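Local structure of Iron(3+)-hydroxamate-binding protein FhuD (Bacillus subtilis subsp. subtilis, 3G9Q) at residues A[210-215]-A[243-248]; A[151-156]-A[223-228]. The protein binds iron(3+)-hydroxamate complexes and hands them to the membrane-bound permease of the FhuCBGD ABC transporter, enabling uptake of ferrichrome and coprogen. All coordinates share one frame; numbering follows the deposited sequence.

Strand 148-154 comes first along the chain and turns into strand 157-161. Contact 2 then brings residues 223-228 back against its end and the following turn, closing a loop of 66 residues that includes strand 210-215. Contact 1 begins on that strand and ends at 243-248, beyond the 223-228 loop, so the two closures cross: their segments alternate along the chain. Strands 148-154 and 210-215 are neighbours in one mixed sheet, and a probable hydrogen bond from Thr153 N to Gly214 O (3.0 Å) links the contacts directly. Contact 1 thus adds an outermost strand to this sheet, whereas contact 2 packs a loop against the end of strand 148-154.

Contact 1 (A[210-215]-A[243-248]); sequences YIFAGP and YKMDPI
Tyr243 and Lys244, with Met245 in the loop that follows, line up beside Ile211 to Ala213 in a largely buried, loosely bonded parallel pairing, which adds the edge strand 242-244 to the mixed sheet. Three backbone bonds define it: Tyr243 N to Ile211 O at 2.9 Å, a weak bent bond from Ala213 N to Tyr243 O at 3.2 Å, and Met245 N to Ala213 O at 3.0 Å. The last is nearly straight at its hydrogen (166°). Past Met245 the pairing gives way to apolar packing, with Pro215 CG 4.1 Å from Pro247 CG.

The aromatic side chains carry most of the rest. Tyr243 turns CG beside its own backbone N (chi1 -40°), which brings its ring along the strand toward Tyr210. CD2 of Tyr243 lies over one face of the Phe212 ring, displaced toward the rim and 3.6 Å from Phe212 CE2; the planes meet at 51°, an oblique pair. The far end of Tyr243 comes up to the Tyr210 ring edge close to its plane, CZ being 4.0 Å from Tyr210 CD2. Selenomethionine Met245, bent at its last torsion, places CE 3.6 Å from Phe212 CB, while its chain also reaches Ile150 of strand 148-154.

Replacing Tyr243 with a serine would remove this ring, and is likely to leave the Phe212 face without its cover from this strand and to open a gap toward helix 255-270, which Tyr210, Phe212 and Tyr243 all touch. Behind the sheet, Ile211 and Ala213 pack on Trp231. Two neighbouring parallel strands joined through short helices 229-232 and 235-238 form a beta-alpha-beta crossover, here within the alpha/beta lobe of a bacterial solute-binding protein of family 8.

Contact 2 (A[151-156]-A[223-228]); sequences MQTNGK and GGVFES
The Phe226 ring meets the Thr153 methyl obliquely, with CG2 of Thr153 4.1 Å from CZ of Phe226 and just as near its CE1. The same ring meets that of Trp231, their planes well away from parallel, and Phe226 also rests on Ala213 of strand 210-215. With chi1 at -173°, the Thr153 hydroxyl swings to the side opposite the backbone N and lies along Val225, leaving the methyl for Phe226. Thr153 and Val225 lie alongside each other and point opposite ways, the oxygen lying against methyl CG2 of Val225; at 3.7 Å, Thr153 OG1 is too far from Gly223 N to count as bonded.

Gly155 and Lys156 form the two-residue turn of a beta hairpin between strands 148-154 and 157-161; the positive phi of Gly155 (79°), followed by the ordinary helical-region angles of Lys156, is consistent with a type II' turn. On that turn Gly155 O accepts a CA-H...O contact from Gly223 CA at 3.3 Å, nearly straight at the hydrogen (172°).

The loop is braced on its own account. Ser228 OG donates to Val225 O over 2.8 Å, lying in the carbonyl plane on a lone pair. Ser228 is also the N-cap of helix 229-232, its hydroxyl reaching Trp231 N in a weak bond, while Val225 packs against Ile158 and Leu200.

Contact 1 (A[210-215]-A[243-248])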
ATOM      1  N   TYR A 210      -4.015 -11.694  16.625  1.00 45.49           N
ATOM      2  CA  TYR A 210      -3.748 -12.005  15.221  1.00 53.41           C
ATOM      3  C   TYR A 210      -2.578 -11.158  14.747  1.00 46.95           C
ATOM      4  O   TYR A 210      -2.452  -9.996  15.125  1.00 41.45           O
ATOM      5  CB  TYR A 210      -4.968 -11.730  14.339  1.00 51.38           C
ATOM      6  CG  TYR A 210      -6.160 -12.588  14.669  1.00 58.12           C
ATOM      7  CD1 TYR A 210      -6.991 -12.269  15.751  1.00 46.68           C
ATOM      8  CD2 TYR A 210      -6.454 -13.728  13.915  1.00 41.62           C
ATOM      9  CE1 TYR A 210      -8.084 -13.059  16.078  1.00 48.11           C
ATOM     10  CE2 TYR A 210      -7.549 -14.528  14.232  1.00 43.17           C
ATOM     11  CZ  TYR A 210      -8.361 -14.188  15.316  1.00 60.69           C
ATOM     12  OH  TYR A 210      -9.455 -14.973  15.645  1.00 67.67           O
ATOM     13  N   ILE A 211      -1.726 -11.746  13.915  1.00 45.93           N
ATOM     14  CA  ILE A 211      -0.565 -11.032  13.420  1.00 47.17           C
ATOM     15  C   ILE A 211      -0.299 -11.186  11.936  1.00 43.66           C
ATOM     16  O   ILE A 211      -0.405 -12.273  11.380  1.00 45.53           O
ATOM     17  CB  ILE A 211       0.703 -11.476  14.148  1.00 46.83           C
ATOM     18  CG1 ILE A 211       0.471 -11.469  15.663  1.00 54.51           C
ATOM     19  CG2 ILE A 211       1.850 -10.545  13.764  1.00 52.68           C
ATOM     20  CD1 ILE A 211       0.072 -10.209  16.364  1.00 85.90           C
ATOM     21  N   PHE A 212       0.042 -10.082  11.293  1.00 45.15           N
ATOM     22  CA  PHE A 212       0.377 -10.099   9.878  1.00 44.23           C
ATOM     23  C   PHE A 212       1.869  -9.803   9.837  1.00 41.18           C
ATOM     24  O   PHE A 212       2.267  -8.646   9.863  1.00 51.77           O
ATOM     25  CB  PHE A 212      -0.382  -8.998   9.132  1.00 46.39           C
ATOM     26  CG  PHE A 212      -1.788  -9.358   8.783  1.00 39.84           C
ATOM     27  CD1 PHE A 212      -2.845  -8.937   9.568  1.00 27.53           C
ATOM     28  CD2 PHE A 212      -2.052 -10.151   7.677  1.00 36.77           C
ATOM     29  CE1 PHE A 212      -4.144  -9.308   9.256  1.00 43.61           C
ATOM     30  CE2 PHE A 212      -3.344 -10.520   7.363  1.00 36.18           C
ATOM     31  CZ  PHE A 212      -4.393 -10.100   8.153  1.00 38.42           C
ATOM     32  N   ALA A 213       2.702 -10.829   9.785  1.00 42.25           N
ATOM     33  CA  ALA A 213       4.131 -10.568   9.773  1.00 50.00           C
ATOM     34  C   ALA A 213       4.812 -10.968   8.484  1.00 54.87           C
ATOM     35  O   ALA A 213       4.326 -11.822   7.736  1.00 60.95           O
ATOM     36  CB  ALA A 213       4.802 -11.260  10.942  1.00 47.73           C
ATOM     37  N   GLY A 214       5.952 -10.338   8.229  1.00 48.59           N
ATOM     38  CA  GLY A 214       6.703 -10.648   7.033  1.00 44.16           C
ATOM     39  C   GLY A 214       7.971  -9.833   6.975  1.00 49.32           C
ATOM     40  O   GLY A 214       8.190  -8.959   7.819  1.00 46.73           O
ATOM     41  N   PRO A 215       8.844 -10.106   5.995  1.00 50.21           N
ATOM     42  CA  PRO A 215      10.083  -9.339   5.897  1.00 52.36           C
ATOM     43  C   PRO A 215       9.832  -7.892   5.445  1.00 60.17           C
ATOM     44  O   PRO A 215       8.786  -7.576   4.863  1.00 55.06           O
ATOM     45  CB  PRO A 215      10.904 -10.141   4.888  1.00 34.84           C
ATOM     46  CG  PRO A 215       9.856 -10.730   4.006  1.00 40.16           C
ATOM     47  CD  PRO A 215       8.806 -11.181   4.984  1.00 46.46           C
ATOM     48  N   TYR A 243      -0.330 -14.514   9.614  1.00 43.21           N
ATOM     49  CA  TYR A 243      -0.431 -14.582   8.170  1.00 35.52           C
ATOM     50  C   TYR A 243       0.752 -13.901   7.499  1.00 37.65           C
ATOM     51  O   TYR A 243       1.123 -12.791   7.859  1.00 47.66           O
ATOM     52  CB  TYR A 243      -1.739 -13.929   7.763  1.00 35.01           C
ATOM     53  CG  TYR A 243      -2.856 -14.297   8.713  1.00 45.74           C
ATOM     54  CD1 TYR A 243      -3.327 -15.613   8.797  1.00 46.72           C
ATOM     55  CD2 TYR A 243      -3.415 -13.343   9.549  1.00 41.72           C
ATOM     56  CE1 TYR A 243      -4.328 -15.965   9.689  1.00 36.73           C
ATOM     57  CE2 TYR A 243      -4.411 -13.675  10.442  1.00 49.92           C
ATOM     58  CZ  TYR A 243      -4.870 -14.983  10.510  1.00 54.04           C
ATOM     59  OH  TYR A 243      -5.903 -15.275  11.374  1.00 52.72           O
ATOM     60  N   LYS A 244       1.336 -14.597   6.527  1.00 46.79           N
ATOM     61  CA  LYS A 244       2.488 -14.132   5.768  1.00 46.71           C
ATOM     62  C   LYS A 244       2.120 -12.931   4.921  1.00 47.24           C
ATOM     63  O   LYS A 244       1.300 -13.025   4.004  1.00 41.26           O
ATOM     64  CB  LYS A 244       3.004 -15.255   4.866  1.00 50.25           C
ATOM     65  CG  LYS A 244       3.772 -16.378   5.575  1.00 56.74           C
ATOM     66  CD  LYS A 244       5.259 -16.056   5.678  1.00 76.44           C
ATOM     67  CE  LYS A 244       5.934 -16.005   4.301  1.00 69.82           C
ATOM     68  NZ  LYS A 244       7.342 -15.479   4.366  1.00 71.22           N
HETATM   69  N   MSE A 245       2.745 -11.803   5.234  1.00 48.03           N
HETATM   70  CA  MSE A 245       2.495 -10.561   4.529  1.00 46.59           C
HETATM   71  C   MSE A 245       3.560 -10.344   3.466  1.00 44.53           C
HETATM   72  O   MSE A 245       4.748 -10.397   3.753  1.00 50.58           O
HETATM   73  CB  MSE A 245       2.492  -9.412   5.538  1.00 52.19           C
HETATM   74  CG  MSE A 245       2.233  -8.049   4.931  1.00 60.70           C
HETATM   75 SE   MSE A 245       2.176  -6.626   6.262  1.00 80.24          SE
HETATM   76  CE  MSE A 245       0.262  -6.569   6.572  1.00 74.09           C
ATOM     77  N   ASP A 246       3.137 -10.117   2.232  1.00 53.00           N
ATOM     78  CA  ASP A 246       4.082  -9.898   1.148  1.00 57.86           C
ATOM     79  C   ASP A 246       4.521  -8.434   1.122  1.00 55.99           C
ATOM     80  O   ASP A 246       3.717  -7.526   0.878  1.00 50.42           O
ATOM     81  CB  ASP A 246       3.452 -10.303  -0.188  1.00 66.01           C
ATOM     82  CG  ASP A 246       4.428 -10.223  -1.339  1.00 68.63           C
ATOM     83  OD1 ASP A 246       5.564 -10.723  -1.185  1.00 80.52           O
ATOM     84  OD2 ASP A 246       4.061  -9.678  -2.400  1.00 64.39           O
ATOM     85  N   PRO A 247       5.820  -8.194   1.359  1.00 53.35           N
ATOM     86  CA  PRO A 247       6.397  -6.851   1.381  1.00 57.12           C
ATOM     87  C   PRO A 247       6.176  -5.983   0.136  1.00 56.94           C
ATOM     88  O   PRO A 247       6.039  -4.765   0.251  1.00 61.51           O
ATOM     89  CB  PRO A 247       7.874  -7.122   1.684  1.00 49.56           C
ATOM     90  CG  PRO A 247       8.113  -8.456   1.080  1.00 54.10           C
ATOM     91  CD  PRO A 247       6.873  -9.225   1.430  1.00 50.90           C
ATOM     92  N   ILE A 248       6.127  -6.604  -1.040  1.00 54.50           N
ATOM     93  CA  ILE A 248       5.918  -5.880  -2.292  1.00 53.90           C
ATOM     94  C   ILE A 248       4.456  -5.487  -2.497  1.00 47.32           C
ATOM     95  O   ILE A 248       4.147  -4.427  -3.040  1.00 43.10           O
ATOM     96  CB  ILE A 248       6.353  -6.728  -3.490  1.00 56.92           C
ATOM     97  CG1 ILE A 248       7.750  -7.301  -3.218  1.00 60.33           C
ATOM     98  CG2 ILE A 248       6.303  -5.871  -4.774  1.00 48.62           C
ATOM     99  CD1 ILE A 248       8.195  -8.388  -4.190  1.00 68.99           C
TER

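Contact 2 (A[151-156]-A[223-228])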
HETATM    1  N   MSE A 151       3.654  -6.295  11.805  1.00 46.73           N
HETATM    2  CA  MSE A 151       5.087  -6.135  11.963  1.00 54.09           C
HETATM    3  C   MSE A 151       5.949  -6.778  10.898  1.00 51.75           C
HETATM    4  O   MSE A 151       5.615  -7.823  10.341  1.00 44.15           O
HETATM    5  CB  MSE A 151       5.526  -6.598  13.365  1.00 57.63           C
HETATM    6  CG  MSE A 151       4.883  -7.883  13.898  1.00 68.23           C
HETATM    7 SE   MSE A 151       5.193  -8.255  15.843  1.00 87.40          SE
HETATM    8  CE  MSE A 151       3.800  -7.120  16.658  1.00 75.47           C
ATOM      9  N   GLN A 152       7.059  -6.111  10.598  1.00 56.07           N
ATOM     10  CA  GLN A 152       7.998  -6.614   9.604  1.00 58.59           C
ATOM     11  C   GLN A 152       9.379  -6.711  10.196  1.00 53.76           C
ATOM     12  O   GLN A 152       9.764  -5.927  11.062  1.00 50.57           O
ATOM     13  CB  GLN A 152       8.033  -5.719   8.370  1.00 64.97           C
ATOM     14  CG  GLN A 152       6.714  -5.652   7.631  1.00 61.24           C
ATOM     15  CD  GLN A 152       6.812  -4.806   6.393  1.00 57.27           C
ATOM     16  OE1 GLN A 152       7.139  -3.618   6.460  1.00 48.53           O
ATOM     17  NE2 GLN A 152       6.539  -5.412   5.249  1.00 58.40           N
ATOM     18  N   THR A 153      10.128  -7.676   9.692  1.00 50.50           N
ATOM     19  CA  THR A 153      11.468  -7.937  10.173  1.00 52.97           C
ATOM     20  C   THR A 153      12.537  -7.484   9.194  1.00 53.52           C
ATOM     21  O   THR A 153      12.350  -7.547   7.977  1.00 58.32           O
ATOM     22  CB  THR A 153      11.643  -9.442  10.429  1.00 53.55           C
ATOM     23  OG1 THR A 153      12.910  -9.686  11.054  1.00 79.53           O
ATOM     24  CG2 THR A 153      11.567 -10.214   9.109  1.00 60.70           C
ATOM     25  N   ASN A 154      13.659  -7.030   9.745  1.00 50.53           N
ATOM     26  CA  ASN A 154      14.796  -6.575   8.957  1.00 51.87           C
ATOM     27  C   ASN A 154      16.058  -6.686   9.794  1.00 56.63           C
ATOM     28  O   ASN A 154      16.466  -5.729  10.445  1.00 61.92           O
ATOM     29  CB  ASN A 154      14.607  -5.125   8.520  1.00 56.66           C
ATOM     30  CG  ASN A 154      15.791  -4.603   7.730  1.00 65.83           C
ATOM     31  OD1 ASN A 154      16.197  -5.196   6.720  1.00 65.48           O
ATOM     32  ND2 ASN A 154      16.353  -3.487   8.183  1.00 61.16           N
ATOM     33  N   GLY A 155      16.672  -7.860   9.776  1.00 53.33           N
ATOM     34  CA  GLY A 155      17.878  -8.060  10.551  1.00 56.56           C
ATOM     35  C   GLY A 155      17.533  -8.302  12.003  1.00 68.07           C
ATOM     36  O   GLY A 155      16.738  -9.189  12.320  1.00 66.69           O
ATOM     37  N   LYS A 156      18.130  -7.515  12.892  1.00 74.99           N
ATOM     38  CA  LYS A 156      17.872  -7.651  14.322  1.00 81.00           C
ATOM     39  C   LYS A 156      16.677  -6.791  14.762  1.00 83.99           C
ATOM     40  O   LYS A 156      16.046  -7.056  15.792  1.00 86.94           O
ATOM     41  CB  LYS A 156      19.130  -7.271  15.115  1.00 82.95           C
ATOM     42  CG  LYS A 156      20.302  -8.246  14.945  1.00 85.34           C
ATOM     43  CD  LYS A 156      21.464  -7.900  15.880  1.00 86.65           C
ATOM     44  CE  LYS A 156      22.659  -8.845  15.702  1.00 86.78           C
ATOM     45  NZ  LYS A 156      22.335 -10.259  16.033  1.00 80.34           N
ATOM     46  N   GLY A 223      15.540 -11.820   9.483  1.00 94.77           N
ATOM     47  CA  GLY A 223      16.644 -11.903  10.426  1.00 98.90           C
ATOM     48  C   GLY A 223      16.489 -13.062  11.391  1.00 94.82           C
ATOM     49  O   GLY A 223      16.980 -13.011  12.519  1.00 86.02           O
ATOM     50  N   GLY A 224      15.796 -14.107  10.944  1.00 96.62           N
ATOM     51  CA  GLY A 224      15.593 -15.284  11.773  1.00 89.57           C
ATOM     52  C   GLY A 224      14.717 -15.040  12.985  1.00 84.66           C
ATOM     53  O   GLY A 224      14.884 -15.677  14.022  1.00 85.72           O
ATOM     54  N   VAL A 225      13.783 -14.108  12.849  1.00 84.20           N
ATOM     55  CA  VAL A 225      12.865 -13.767  13.919  1.00 70.11           C
ATOM     56  C   VAL A 225      11.792 -14.843  13.978  1.00 62.55           C
ATOM     57  O   VAL A 225      11.405 -15.286  15.048  1.00 66.66           O
ATOM     58  CB  VAL A 225      12.217 -12.392  13.655  1.00 74.97           C
ATOM     59  CG1 VAL A 225      11.244 -12.044  14.758  1.00 80.93           C
ATOM     60  CG2 VAL A 225      13.296 -11.324  13.553  1.00 65.75           C
ATOM     61  N   PHE A 226      11.324 -15.277  12.819  1.00 59.81           N
ATOM     62  CA  PHE A 226      10.296 -16.301  12.767  1.00 66.02           C
ATOM     63  C   PHE A 226      10.868 -17.646  13.186  1.00 71.11           C
ATOM     64  O   PHE A 226      10.205 -18.683  13.101  1.00 71.54           O
ATOM     65  CB  PHE A 226       9.738 -16.373  11.357  1.00 64.42           C
ATOM     66  CG  PHE A 226       9.225 -15.058  10.863  1.00 70.89           C
ATOM     67  CD1 PHE A 226       9.422 -14.670   9.544  1.00 64.67           C
ATOM     68  CD2 PHE A 226       8.553 -14.195  11.731  1.00 67.61           C
ATOM     69  CE1 PHE A 226       8.962 -13.443   9.093  1.00 63.14           C
ATOM     70  CE2 PHE A 226       8.090 -12.969  11.292  1.00 60.83           C
ATOM     71  CZ  PHE A 226       8.293 -12.587   9.971  1.00 61.49           C
ATOM     72  N   GLU A 227      12.113 -17.619  13.638  1.00 73.30           N
ATOM     73  CA  GLU A 227      12.784 -18.826  14.078  1.00 77.15           C
ATOM     74  C   GLU A 227      12.999 -18.779  15.579  1.00 78.27           C
ATOM     75  O   GLU A 227      12.931 -19.806  16.261  1.00 83.07           O
ATOM     76  CB  GLU A 227      14.126 -18.968  13.357  1.00 82.13           C
ATOM     77  CG  GLU A 227      13.983 -19.354  11.894  1.00 86.95           C
ATOM     78  CD  GLU A 227      13.341 -20.726  11.725  1.00 93.96           C
ATOM     79  OE1 GLU A 227      13.895 -21.708  12.282  1.00 94.27           O
ATOM     80  OE2 GLU A 227      12.290 -20.820  11.041  1.00 85.26           O
ATOM     81  N   SER A 228      13.252 -17.580  16.097  1.00 75.72           N
ATOM     82  CA  SER A 228      13.481 -17.435  17.524  1.00 75.51           C
ATOM     83  C   SER A 228      12.400 -18.187  18.286  1.00 74.57           C
ATOM     84  O   SER A 228      11.266 -18.335  17.820  1.00 69.46           O
ATOM     85  CB  SER A 228      13.528 -15.952  17.939  1.00 71.76           C
ATOM     86  OG  SER A 228      12.306 -15.279  17.707  1.00 64.91           O
TER